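Local structure of uncharacterized protein (Magnetospirillum magneticum AMB-1, 5MU5) at residues 135-138 with 139-143. The protein is probably a Maf-type glycosyltransferase that attaches sugars to flagellin and takes part in the formation of bacterial flagella. Sequence-based numbering, arbitrary orientation.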
loop_
_atom_site.group_PDB
_atom_site.type_symbol
_atom_site.label_atom_id
_atom_site.label_comp_id
_atom_site.label_asym_id
_atom_site.label_seq_id
_atom_site.Cartn_x
_atom_site.Cartn_y
_atom_site.Cartn_z
ATOM N N LEU A 135 -16.258 9.096 26.151
ATOM C CA LEU A 135 -14.815 9.438 26.034
ATOM C C LEU A 135 -13.970 9.443 27.297
ATOM O O LEU A 135 -12.946 8.786 27.336
ATOM C CB LEU A 135 -14.607 10.769 25.299
ATOM C CG LEU A 135 -14.807 10.744 23.795
ATOM C CD1 LEU A 135 -14.570 12.142 23.245
ATOM C CD2 LEU A 135 -13.886 9.745 23.112
ATOM N N PRO A 136 -14.369 10.202 28.321
ATOM C CA PRO A 136 -13.565 10.165 29.531
ATOM C C PRO A 136 -13.235 8.744 29.953
ATOM O O PRO A 136 -12.088 8.443 30.232
ATOM C CB PRO A 136 -14.470 10.816 30.580
ATOM C CG PRO A 136 -15.427 11.666 29.822
ATOM C CD PRO A 136 -15.538 11.100 28.440
ATOM N N ILE A 137 -14.239 7.875 29.973
ATOM C CA ILE A 137 -14.067 6.489 30.431
ATOM C C ILE A 137 -13.131 5.667 29.534
ATOM O O ILE A 137 -12.231 5.004 30.030
ATOM C CB ILE A 137 -15.431 5.764 30.557
ATOM C CG1 ILE A 137 -16.301 6.458 31.611
ATOM C CG2 ILE A 137 -15.230 4.294 30.936
ATOM C CD1 ILE A 137 -17.772 6.082 31.567
ATOM N N LEU A 138 -13.338 5.719 28.222
ATOM C CA LEU A 138 -12.503 4.967 27.276
ATOM C C LEU A 138 -11.039 5.435 27.327
ATOM O O LEU A 138 -10.118 4.635 27.256
ATOM C CB LEU A 138 -13.048 5.107 25.839
ATOM C CG LEU A 138 -14.464 4.588 25.531
ATOM C CD1 LEU A 138 -14.926 5.006 24.131
ATOM C CD2 LEU A 138 -14.502 3.085 25.650
ATOM N N LEU A 139 -10.840 6.739 27.477
ATOM C CA LEU A 139 -9.497 7.315 27.549
ATOM C C LEU A 139 -8.761 6.878 28.791
ATOM O O LEU A 139 -7.587 6.508 28.723
ATOM C CB LEU A 139 -9.565 8.844 27.491
ATOM C CG LEU A 139 -10.109 9.355 26.148
ATOM C CD1 LEU A 139 -10.344 10.861 26.193
ATOM C CD2 LEU A 139 -9.212 8.974 24.978
ATOM N N GLU A 140 -9.460 6.891 29.920
ATOM C CA GLU A 140 -8.879 6.452 31.186
ATOM C C GLU A 140 -8.517 4.958 31.162
ATOM O O GLU A 140 -7.507 4.560 31.718
ATOM C CB GLU A 140 -9.841 6.766 32.348
ATOM C CG GLU A 140 -9.217 6.649 33.734
ATOM C CD GLU A 140 -9.033 5.210 34.201
ATOM O OE1 GLU A 140 -9.883 4.337 33.886
ATOM O OE2 GLU A 140 -8.030 4.949 34.900
ATOM N N GLN A 141 -9.334 4.139 30.503
ATOM C CA GLN A 141 -9.074 2.710 30.426
ATOM C C GLN A 141 -7.866 2.392 29.556
ATOM O O GLN A 141 -6.969 1.675 29.976
ATOM C CB GLN A 141 -10.296 1.969 29.873
ATOM C CG GLN A 141 -11.517 1.959 30.798
ATOM C CD GLN A 141 -12.771 1.462 30.098
ATOM O OE1 GLN A 141 -12.885 1.556 28.882
ATOM N NE2 GLN A 141 -13.718 0.937 30.858
ATOM N N ASP A 142 -7.834 2.944 28.350
ATOM C CA ASP A 142 -6.827 2.566 27.357
ATOM C C ASP A 142 -5.648 3.510 27.173
ATOM O O ASP A 142 -4.600 3.082 26.694
ATOM C CB ASP A 142 -7.506 2.383 26.001
ATOM C CG ASP A 142 -8.499 1.235 25.994
ATOM O OD1 ASP A 142 -8.202 0.169 26.576
ATOM O OD2 ASP A 142 -9.574 1.387 25.398
ATOM N N ASN A 143 -5.815 4.781 27.522
ATOM C CA ASN A 143 -4.792 5.795 27.268
ATOM C C ASN A 143 -4.190 5.666 25.844
ATOM O O ASN A 143 -2.987 5.464 25.668
ATOM C CB ASN A 143 -3.729 5.714 28.345
ATOM C CG ASN A 143 -2.757 6.877 28.293
ATOM O OD1 ASN A 143 -3.156 8.048 28.195
ATOM N ND2 ASN A 143 -1.465 6.566 28.370
#
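I137 and Q141, one helical turn apart, lie side by side, and the flat amide of Q141 carries I137 on one face: I137 CG2 stands almost straight above it, 3.8 Å from Q141 CD. The backbone oxygen of I137 lies over the same face, 3.6 Å from Q141 CD. The polar ends of the amide are satisfied from outside the turn, OE1 by a hydrogen bond from R211 and NE2 by one to the carbonyl of A69, two bonds, one at each end, which probably restrict rotation of the amide. Beyond the oxygen end, L138 CD2 comes within 3.9 Å of Q141 OE1. Q141 has CG beside its own backbone N (chi1 -68°) and runs extended from there, which lays the chain back along the preceding turn. The carboxylate of D142 presents a face obliquely to the carbonyl oxygen of L138; its oxygens form salt bridges, OD1 with R79 and OD2 with R211. R211 thus bonds to both Q141 and D142, and the two arginines together probably favour the anionic form of D142. L139 leans back over the previous turn, CG 3.1 Å from L135 O, while L139 CD1 makes a looser apolar contact with L135 CB at 4.4 Å. Beneath these side chains run four i to i+4 backbone bonds, from L139 N to L135 O (2.9 Å) through D142 N to L138 O (3.0 Å). N143 then leaves the helix with positive phi (44°), its N still bonded to L139 O. These residues make up nearly all of the short helix 134-142 and its C-terminal end, the crossover between strands 123-127 and 146-150 in the Maf N-terminal domain: L135, L138 and D142 pack on strand 123-127, L138 also reaches strand 211-214, and I137 and L138 meet helix 61-71.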